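Local structure of Alp7A (Bacillus subtilis, 5EC0) at residues 118-123 with 166-171; 100-105 with 153-158; 20-25 with 106-111. The protein binds adenine nucleotide as a plasmid-encoded bacterial relative of actin and probably assembles into filaments that segregate plasmid DNA. All blocks are in the same frame, centred on the assembly; numbering follows the deposited sequence.

Interaction 1: residues 118-123 with 166-171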
loop_
_atom_site.group_PDB
_atom_site.type_symbol
_atom_site.label_atom_id
_atom_site.label_comp_id
_atom_site.label_asym_id
_atom_site.label_seq_id
_atom_site.Cartn_x
_atom_site.Cartn_y
_atom_site.Cartn_z
ATOM N N ASN A 118 -24.563 -14.641 4.732
ATOM C CA ASN A 118 -23.299 -15.333 4.994
ATOM C C ASN A 118 -22.439 -15.575 3.754
ATOM O O ASN A 118 -21.526 -16.402 3.782
ATOM C CB ASN A 118 -23.566 -16.673 5.680
ATOM C CG ASN A 118 -24.219 -16.510 7.043
ATOM O OD1 ASN A 118 -23.833 -15.648 7.826
ATOM N ND2 ASN A 118 -25.221 -17.333 7.325
ATOM N N GLU A 119 -22.716 -14.852 2.672
ATOM C CA GLU A 119 -22.011 -15.099 1.420
ATOM C C GLU A 119 -21.634 -13.807 0.724
ATOM O O GLU A 119 -22.443 -12.882 0.641
ATOM C CB GLU A 119 -22.862 -15.963 0.480
ATOM C CG GLU A 119 -22.040 -16.944 -0.363
ATOM C CD GLU A 119 -22.794 -17.471 -1.571
ATOM O OE1 GLU A 119 -23.125 -18.680 -1.593
ATOM O OE2 GLU A 119 -23.041 -16.674 -2.503
ATOM N N VAL A 120 -20.399 -13.757 0.224
ATOM C CA VAL A 120 -19.916 -12.630 -0.564
ATOM C C VAL A 120 -19.380 -13.121 -1.901
ATOM O O VAL A 120 -18.511 -14.000 -1.936
ATOM C CB VAL A 120 -18.794 -11.840 0.169
ATOM C CG1 VAL A 120 -18.165 -10.797 -0.762
ATOM C CG2 VAL A 120 -19.339 -11.183 1.416
ATOM N N THR A 121 -19.912 -12.568 -2.990
ATOM C CA THR A 121 -19.332 -12.745 -4.317
ATOM C C THR A 121 -18.547 -11.494 -4.762
ATOM O O THR A 121 -19.016 -10.366 -4.625
ATOM C CB THR A 121 -20.417 -13.069 -5.379
ATOM O OG1 THR A 121 -21.513 -12.159 -5.235
ATOM C CG2 THR A 121 -20.927 -14.481 -5.218
ATOM N N ILE A 122 -17.341 -11.709 -5.279
ATOM C CA ILE A 122 -16.505 -10.644 -5.814
ATOM C C ILE A 122 -16.268 -10.889 -7.312
ATOM O O ILE A 122 -15.672 -11.905 -7.695
ATOM C CB ILE A 122 -15.140 -10.561 -5.088
ATOM C CG1 ILE A 122 -15.336 -10.262 -3.602
ATOM C CG2 ILE A 122 -14.238 -9.513 -5.737
ATOM C CD1 ILE A 122 -14.129 -10.604 -2.763
ATOM N N GLU A 123 -16.744 -9.977 -8.157
ATOM C CA GLU A 123 -16.651 -10.178 -9.607
ATOM C C GLU A 123 -15.211 -10.072 -10.077
ATOM O O GLU A 123 -14.757 -10.877 -10.878
ATOM C CB GLU A 123 -17.515 -9.164 -10.352
ATOM C CG GLU A 123 -18.991 -9.288 -10.035
ATOM C CD GLU A 123 -19.851 -8.380 -10.893
ATOM O OE1 GLU A 123 -19.423 -8.032 -12.013
ATOM O OE2 GLU A 123 -20.955 -8.018 -10.445
ATOM N N LYS A 166 -19.909 -15.482 12.554
ATOM C CA LYS A 166 -20.485 -16.187 11.407
ATOM C C LYS A 166 -19.355 -16.849 10.643
ATOM O O LYS A 166 -18.197 -16.458 10.784
ATOM C CB LYS A 166 -21.260 -15.242 10.472
ATOM C CG LYS A 166 -20.407 -14.160 9.821
ATOM C CD LYS A 166 -21.136 -13.475 8.665
ATOM C CE LYS A 166 -22.291 -12.611 9.163
ATOM N NZ LYS A 166 -23.022 -11.946 8.048
ATOM N N GLU A 167 -19.695 -17.845 9.835
ATOM C CA GLU A 167 -18.788 -18.313 8.793
ATOM C C GLU A 167 -19.207 -17.734 7.439
ATOM O O GLU A 167 -20.313 -17.977 6.945
ATOM C CB GLU A 167 -18.745 -19.840 8.722
ATOM C CG GLU A 167 -17.603 -20.352 7.864
ATOM C CD GLU A 167 -17.478 -21.864 7.890
ATOM O OE1 GLU A 167 -18.523 -22.549 8.021
ATOM O OE2 GLU A 167 -16.330 -22.362 7.785
ATOM N N LEU A 168 -18.309 -16.968 6.840
ATOM C CA LEU A 168 -18.604 -16.295 5.596
ATOM C C LEU A 168 -17.987 -17.076 4.445
ATOM O O LEU A 168 -16.782 -17.381 4.465
ATOM C CB LEU A 168 -18.060 -14.864 5.647
ATOM C CG LEU A 168 -18.513 -13.766 4.692
ATOM C CD1 LEU A 168 -19.915 -13.309 5.019
ATOM C CD2 LEU A 168 -17.544 -12.598 4.800
ATOM N N THR A 169 -18.803 -17.425 3.454
ATOM C CA THR A 169 -18.250 -17.952 2.201
ATOM C C THR A 169 -17.976 -16.795 1.243
ATOM O O THR A 169 -18.858 -15.974 0.982
ATOM C CB THR A 169 -19.186 -18.970 1.539
ATOM O OG1 THR A 169 -19.447 -20.029 2.457
ATOM C CG2 THR A 169 -18.561 -19.565 0.294
ATOM N N ILE A 170 -16.747 -16.733 0.735
ATOM C CA ILE A 170 -16.320 -15.676 -0.183
ATOM C C ILE A 170 -15.921 -16.277 -1.536
ATOM O O ILE A 170 -14.986 -17.081 -1.612
ATOM C CB ILE A 170 -15.124 -14.858 0.401
ATOM C CG1 ILE A 170 -15.538 -14.160 1.698
ATOM C CG2 ILE A 170 -14.602 -13.849 -0.592
ATOM C CD1 ILE A 170 -14.353 -13.775 2.584
ATOM N N LYS A 171 -16.634 -15.879 -2.590
ATOM C CA LYS A 171 -16.399 -16.398 -3.938
ATOM C C LYS A 171 -15.832 -15.341 -4.861
ATOM O O LYS A 171 -16.495 -14.349 -5.177
ATOM C CB LYS A 171 -17.685 -16.965 -4.543
ATOM C CG LYS A 171 -18.139 -18.270 -3.877
ATOM C CD LYS A 171 -19.584 -18.592 -4.220
ATOM C CE LYS A 171 -19.988 -19.947 -3.680
ATOM N NZ LYS A 171 -21.454 -20.170 -3.814
#
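Val-120 uses both its backbone polar atoms on the neighbouring strand: its N donates to Thr-169 O at 2.8 Å, and its O receives the N-H of Lys-171 at 2.7 Å. The ladder goes on with Thr-169 N to Asn-118 O (2.9 Å) and Ile-122 N to Lys-171 O (2.8 Å). CA-H contacts back it up: Leu-168 to Asn-118 O, Glu-119 to Thr-169 O, Ile-170 to Val-120 O and Thr-121 to Lys-171 O. Segments 119-122 and 166-171 run parallel, 13° apart, within strands 119-129 and 166-179 in the mixed sheet of an actin-like domain; Met-1 and Ile-3 bond to the other edge of 119-123.

Apolar side chains gather on the face packed by helix 95-112. Ile-122 and Ile-170 lie alongside, pointing the same way, with CD1 of the former 3.9 Å from CG2 of the latter, while Val-120 CG2 meets Leu-168 CD2 at 4.1 Å.

Polar side chains lie on the Glu-119 and Lys-171 face and at the strand end. The extended Lys-171 brings NZ to Glu-119 OE1 at 3.2 Å, a salt bridge with OE1 met 61° out of the carboxylate plane. Asn-118 OD1 instead rests against the aliphatic part of Lys-166, 3.6 Å from CD; a bend at chi3 (70°) takes the Lys-166 amine on to the carbonyls of Asp-117 and Arg-115 and to Gln-109 OE1.

Interaction 2: residues 100-105 with 153-158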
loop_
_atom_site.group_PDB
_atom_site.type_symbol
_atom_site.label_atom_id
_atom_site.label_comp_id
_atom_site.label_asym_id
_atom_site.label_seq_id
_atom_site.Cartn_x
_atom_site.Cartn_y
_atom_site.Cartn_z
ATOM N N THR A 100 -5.259 -11.736 5.803
ATOM C CA THR A 100 -5.682 -10.344 5.894
ATOM C C THR A 100 -6.852 -10.045 4.939
ATOM O O THR A 100 -7.828 -9.404 5.328
ATOM C CB THR A 100 -4.521 -9.392 5.610
ATOM O OG1 THR A 100 -3.385 -9.800 6.378
ATOM C CG2 THR A 100 -4.892 -7.974 6.013
ATOM N N PHE A 101 -6.768 -10.544 3.706
ATOM C CA PHE A 101 -7.841 -10.359 2.732
ATOM C C PHE A 101 -9.190 -10.886 3.249
ATOM O O PHE A 101 -10.222 -10.228 3.097
ATOM C CB PHE A 101 -7.455 -11.039 1.407
ATOM C CG PHE A 101 -8.617 -11.563 0.617
ATOM C CD1 PHE A 101 -9.413 -10.709 -0.134
ATOM C CD2 PHE A 101 -8.889 -12.938 0.586
ATOM C CE1 PHE A 101 -10.485 -11.209 -0.894
ATOM C CE2 PHE A 101 -9.951 -13.448 -0.175
ATOM C CZ PHE A 101 -10.749 -12.587 -0.906
ATOM N N LEU A 102 -9.168 -12.061 3.870
ATOM C CA LEU A 102 -10.394 -12.698 4.362
ATOM C C LEU A 102 -11.048 -11.883 5.466
ATOM O O LEU A 102 -12.266 -11.662 5.463
ATOM C CB LEU A 102 -10.106 -14.107 4.874
ATOM C CG LEU A 102 -9.689 -15.186 3.883
ATOM C CD1 LEU A 102 -9.378 -16.494 4.627
ATOM C CD2 LEU A 102 -10.775 -15.404 2.819
ATOM N N ALA A 103 -10.224 -11.448 6.413
ATOM C CA ALA A 103 -10.667 -10.606 7.522
ATOM C C ALA A 103 -11.169 -9.246 7.021
ATOM O O ALA A 103 -12.197 -8.746 7.482
ATOM C CB ALA A 103 -9.533 -10.424 8.538
ATOM N N ALA A 104 -10.439 -8.658 6.075
ATOM C CA ALA A 104 -10.859 -7.404 5.456
ATOM C C ALA A 104 -12.241 -7.541 4.819
ATOM O O ALA A 104 -13.126 -6.726 5.069
ATOM C CB ALA A 104 -9.829 -6.935 4.406
ATOM N N THR A 105 -12.413 -8.574 3.997
ATOM C CA THR A 105 -13.679 -8.804 3.318
ATOM C C THR A 105 -14.822 -9.026 4.344
ATOM O O THR A 105 -15.932 -8.539 4.156
ATOM C CB THR A 105 -13.591 -10.020 2.375
ATOM O OG1 THR A 105 -12.498 -9.856 1.456
ATOM C CG2 THR A 105 -14.899 -10.195 1.608
ATOM N N GLY A 153 -11.593 -18.165 -6.764
ATOM C CA GLY A 153 -12.370 -19.270 -6.226
ATOM C C GLY A 153 -13.063 -19.002 -4.895
ATOM O O GLY A 153 -13.254 -17.846 -4.473
ATOM N N THR A 154 -13.416 -20.098 -4.231
ATOM C CA THR A 154 -14.251 -20.096 -3.043
ATOM C C THR A 154 -13.433 -20.261 -1.759
ATOM O O THR A 154 -12.616 -21.173 -1.646
ATOM C CB THR A 154 -15.283 -21.227 -3.124
ATOM O OG1 THR A 154 -16.038 -21.087 -4.332
ATOM C CG2 THR A 154 -16.221 -21.206 -1.906
ATOM N N HIS A 155 -13.657 -19.373 -0.804
ATOM C CA HIS A 155 -12.980 -19.443 0.486
ATOM C C HIS A 155 -13.969 -19.295 1.617
ATOM O O HIS A 155 -15.040 -18.719 1.441
ATOM C CB HIS A 155 -11.922 -18.352 0.603
ATOM C CG HIS A 155 -11.139 -18.144 -0.656
ATOM N ND1 HIS A 155 -10.138 -19.001 -1.055
ATOM C CD2 HIS A 155 -11.209 -17.175 -1.593
ATOM C CE1 HIS A 155 -9.625 -18.568 -2.196
ATOM N NE2 HIS A 155 -10.255 -17.459 -2.540
ATOM N N GLN A 156 -13.608 -19.793 2.789
ATOM C CA GLN A 156 -14.409 -19.498 3.968
ATOM C C GLN A 156 -13.594 -18.885 5.076
ATOM O O GLN A 156 -12.412 -19.191 5.244
ATOM C CB GLN A 156 -15.088 -20.750 4.482
ATOM C CG GLN A 156 -16.011 -21.368 3.486
ATOM C CD GLN A 156 -16.760 -22.512 4.087
ATOM O OE1 GLN A 156 -16.196 -23.583 4.315
ATOM N NE2 GLN A 156 -18.036 -22.292 4.381
ATOM N N VAL A 157 -14.238 -18.014 5.838
ATOM C CA VAL A 157 -13.625 -17.484 7.036
ATOM C C VAL A 157 -14.692 -17.334 8.121
ATOM O O VAL A 157 -15.849 -17.007 7.824
ATOM C CB VAL A 157 -12.915 -16.138 6.754
ATOM C CG1 VAL A 157 -13.893 -15.113 6.186
ATOM C CG2 VAL A 157 -12.218 -15.608 8.022
ATOM N N LYS A 158 -14.310 -17.610 9.369
ATOM C CA LYS A 158 -15.174 -17.368 10.528
ATOM C C LYS A 158 -14.764 -16.092 11.231
ATOM O O LYS A 158 -13.585 -15.860 11.442
ATOM C CB LYS A 158 -15.116 -18.533 11.525
ATOM C CG LYS A 158 -15.698 -19.837 10.982
ATOM C CD LYS A 158 -15.482 -21.004 11.928
ATOM C CE LYS A 158 -16.268 -22.223 11.446
ATOM N NZ LYS A 158 -16.202 -23.396 12.376
#
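The rings of Phe-101 and His-155 meet through carbon: His-155 CD2 sits at the edge of the phenyl ring, near its plane, 4.2 Å from CE2, and the two side chains cross at about a right angle. One face of the imidazole carries the strand's own backbone, Gly-153 C lying 3.9 Å above the plane and offset toward the rim. Further rings join the cluster, Phe-151 edge-to-face with Phe-101 and Tyr-98 edge-to-face with His-155, and His-155 NE2 is tied to Phe-151 O, which helps to fix the turn of the imidazole.

The setting is a helix laid across a beta sheet, as expected of an actin-like domain. Helix 100-105 crosses strand 153-158 at -69°, the axes 8.8 Å apart, and the interval is filled mainly by side chains.

Leu-102 is the middle of that layer. Its CB is directed toward the strand, and its two methyls divide the work: CD2 reaches back along the strand to His-155 CB at 3.9 Å, whereas CD1 lies 4.1 Å from Gln-156 O and as near to Val-157 CB. Val-157 comes up from the sheet and slides past Leu-102 in the opposite direction, the two CB atoms 3.9 Å apart. Its CG1 stands between the backbone N and the carbonyl carbon (chi1 58°), a placing that sets this methyl 3.9 Å from Leu-102 O. Strand 56-62 continues the layer, Val-58 against Val-157 and Thr-60 against Leu-102, with Thr-60 OG1 hydrogen-bonded to Gln-156 O.

Within the helix Phe-101 O accepts both the N-H of Thr-105 and its hydroxyl, the two arriving from opposite faces of the carbonyl plane; Thr-105 OG1 stands 2.8 Å from Phe-101 O and 35° out of that plane.

Interaction 3: residues 20-25 with 106-111; sequences DGYFFE and AYYQAL
Strand 22-25, nearest at Phe-24, and helix 106-111, nearest at Tyr-108, run at 126° to each other with axes 11.2 Å apart, an interval wide enough for aromatic rings. It is helix-on-sheet packing within the actin-like fold, here between strand 22-33 and helix 95-112.

Phe-24 and Tyr-107 form a T-shaped pair: the tyrosine turns its edge to one face of the phenyl ring, with planes at 80° and centroids 5.1 Å apart. Tyr-107 CD2 does the touching, 3.8 Å from Phe-24 CZ. The phenyl is directed there by chi1 of 67°, which lodges CG between the backbone N and the carbonyl carbon; its CE2 also comes within 4.1 Å of Tyr-108 CB. A leucine in place of Phe-24 would probably deprive the Tyr-107 edge of the flat face it rests on and open a gap beside Tyr-108.

Tyr-22 brings CD2 to the edge of the Tyr-108 ring, 3.8 Å from CE1, the planes of the two rings being set obliquely. Further out Tyr-22 OH lies 3.4 Å from Leu-111 CD2, and Lys-112 adds a cation-pi contact to the Tyr-22 ring.

The phenol ends of Tyr-22 and Tyr-107 are joined by a water, which lies 3.0 Å from Tyr-22 OH and 2.7 Å from Tyr-107 OH.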
loop_
_atom_site.group_PDB
_atom_site.type_symbol
_atom_site.label_atom_id
_atom_site.label_comp_id
_atom_site.label_asym_id
_atom_site.label_seq_id
_atom_site.Cartn_x
_atom_site.Cartn_y
_atom_site.Cartn_z
ATOM N N ASP A 20 -15.597 -1.595 -4.041
ATOM C CA ASP A 20 -16.552 -0.775 -4.795
ATOM C C ASP A 20 -16.357 0.710 -4.513
ATOM O O ASP A 20 -17.316 1.424 -4.244
ATOM C CB ASP A 20 -17.996 -1.194 -4.495
ATOM C CG ASP A 20 -18.358 -2.544 -5.112
ATOM O OD1 ASP A 20 -17.719 -2.926 -6.118
ATOM O OD2 ASP A 20 -19.278 -3.221 -4.592
ATOM N N GLY A 21 -15.101 1.161 -4.566
ATOM C CA GLY A 21 -14.776 2.565 -4.366
ATOM C C GLY A 21 -14.687 2.986 -2.911
ATOM O O GLY A 21 -14.398 4.141 -2.608
ATOM N N TYR A 22 -14.928 2.053 -2.000
ATOM C CA TYR A 22 -14.823 2.368 -0.587
ATOM C C TYR A 22 -13.440 2.018 -0.041
ATOM O O TYR A 22 -12.984 0.861 -0.113
ATOM C CB TYR A 22 -15.910 1.637 0.203
ATOM C CG TYR A 22 -15.902 1.935 1.689
ATOM C CD1 TYR A 22 -16.437 3.113 2.188
ATOM C CD2 TYR A 22 -15.353 1.033 2.589
ATOM C CE1 TYR A 22 -16.427 3.383 3.559
ATOM C CE2 TYR A 22 -15.345 1.289 3.952
ATOM C CZ TYR A 22 -15.880 2.463 4.431
ATOM O OH TYR A 22 -15.859 2.702 5.784
ATOM N N PHE A 23 -12.789 3.028 0.527
ATOM C CA PHE A 23 -11.459 2.877 1.111
ATOM C C PHE A 23 -11.439 2.571 2.623
ATOM O O PHE A 23 -12.160 3.187 3.413
ATOM C CB PHE A 23 -10.634 4.146 0.854
ATOM C CG PHE A 23 -9.265 4.115 1.483
ATOM C CD1 PHE A 23 -8.200 3.503 0.825
ATOM C CD2 PHE A 23 -9.045 4.689 2.737
ATOM C CE1 PHE A 23 -6.931 3.455 1.401
ATOM C CE2 PHE A 23 -7.781 4.643 3.329
ATOM C CZ PHE A 23 -6.719 4.028 2.658
ATOM N N PHE A 24 -10.606 1.606 3.011
ATOM C CA PHE A 24 -10.168 1.472 4.399
ATOM C C PHE A 24 -8.850 0.714 4.398
ATOM O O PHE A 24 -8.473 0.116 3.389
ATOM C CB PHE A 24 -11.219 0.768 5.292
ATOM C CG PHE A 24 -11.441 -0.683 4.959
ATOM C CD1 PHE A 24 -10.621 -1.668 5.498
ATOM C CD2 PHE A 24 -12.485 -1.069 4.127
ATOM C CE1 PHE A 24 -10.828 -3.012 5.202
ATOM C CE2 PHE A 24 -12.707 -2.418 3.842
ATOM C CZ PHE A 24 -11.871 -3.390 4.381
ATOM N N GLU A 25 -8.148 0.766 5.522
ATOM C CA GLU A 25 -6.850 0.131 5.652
ATOM C C GLU A 25 -6.678 -0.452 7.053
ATOM O O GLU A 25 -7.387 -0.083 7.980
ATOM C CB GLU A 25 -5.726 1.123 5.339
ATOM C CG GLU A 25 -5.840 2.467 6.028
ATOM C CD GLU A 25 -4.656 3.386 5.722
ATOM O OE1 GLU A 25 -3.634 2.884 5.228
ATOM O OE2 GLU A 25 -4.739 4.611 5.975
ATOM N N ALA A 106 -14.543 -9.769 5.413
ATOM C CA ALA A 106 -15.549 -10.042 6.433
ATOM C C ALA A 106 -15.917 -8.756 7.168
ATOM O O ALA A 106 -17.081 -8.532 7.528
ATOM C CB ALA A 106 -15.052 -11.093 7.408
ATOM N N TYR A 107 -14.917 -7.904 7.373
ATOM C CA TYR A 107 -15.149 -6.606 7.987
ATOM C C TYR A 107 -16.075 -5.740 7.135
ATOM O O TYR A 107 -17.027 -5.130 7.637
ATOM C CB TYR A 107 -13.836 -5.872 8.214
ATOM C CG TYR A 107 -14.068 -4.427 8.570
ATOM C CD1 TYR A 107 -14.706 -4.080 9.757
ATOM C CD2 TYR A 107 -13.679 -3.409 7.709
ATOM C CE1 TYR A 107 -14.932 -2.757 10.088
ATOM C CE2 TYR A 107 -13.900 -2.084 8.031
ATOM C CZ TYR A 107 -14.529 -1.770 9.227
ATOM O OH TYR A 107 -14.756 -0.458 9.543
ATOM N N TYR A 108 -15.785 -5.676 5.841
ATOM C CA TYR A 108 -16.603 -4.881 4.933
ATOM C C TYR A 108 -18.028 -5.427 4.892
ATOM O O TYR A 108 -18.992 -4.658 4.842
ATOM C CB TYR A 108 -15.999 -4.863 3.532
ATOM C CG TYR A 108 -16.810 -4.068 2.539
ATOM C CD1 TYR A 108 -16.619 -2.690 2.399
ATOM C CD2 TYR A 108 -17.752 -4.688 1.726
ATOM C CE1 TYR A 108 -17.348 -1.955 1.482
ATOM C CE2 TYR A 108 -18.501 -3.957 0.809
ATOM C CZ TYR A 108 -18.292 -2.592 0.686
ATOM O OH TYR A 108 -19.026 -1.865 -0.235
ATOM N N GLN A 109 -18.158 -6.756 4.926
ATOM C CA GLN A 109 -19.478 -7.379 4.924
ATOM C C GLN A 109 -20.261 -6.992 6.175
ATOM O O GLN A 109 -21.456 -6.698 6.096
ATOM C CB GLN A 109 -19.375 -8.901 4.830
ATOM C CG GLN A 109 -20.672 -9.577 4.435
ATOM C CD GLN A 109 -21.704 -9.702 5.574
ATOM O OE1 GLN A 109 -21.362 -10.000 6.725
ATOM N NE2 GLN A 109 -22.973 -9.474 5.243
ATOM N N ALA A 110 -19.589 -7.005 7.325
ATOM C CA ALA A 110 -20.233 -6.659 8.594
ATOM C C ALA A 110 -20.615 -5.184 8.625
ATOM O O ALA A 110 -21.667 -4.824 9.141
ATOM C CB ALA A 110 -19.324 -6.987 9.764
ATOM N N LEU A 111 -19.749 -4.338 8.072
ATOM C CA LEU A 111 -19.984 -2.899 8.047
ATOM C C LEU A 111 -21.140 -2.519 7.129
ATOM O O LEU A 111 -22.039 -1.798 7.540
ATOM C CB LEU A 111 -18.714 -2.153 7.610
ATOM C CG LEU A 111 -18.719 -0.623 7.703
ATOM C CD1 LEU A 111 -18.857 -0.160 9.158
ATOM C CD2 LEU A 111 -17.462 -0.027 7.075
HETATM O O HOH W 1 -14.031 1.349 7.714
#

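One helix and one mixed sheet connect all three contacts. Interactions 1 and 2 are neighbours, centres about 8 Å apart: strand 166-171 pairs in parallel with 118-123 and antiparallel with 153-158, where Leu-168 N lies 2.6 Å from Val-157 O. Interactions 2 and 3 share helix 95-112, and Ala-104 O lies 3.6 Å from Phe-24 CZ. The helix also reaches interaction 1, where Val-120 CG2 is 3.7 Å from Gln-109 CG and Leu-168 packs on Ala-106. None lies at the nucleotide site, yet the side chain of Phe-24 in interaction 3 is about 12 Å from the bound ADP, and the adjacent Glu-25 is salt-bridged to Arg-362 of its pocket.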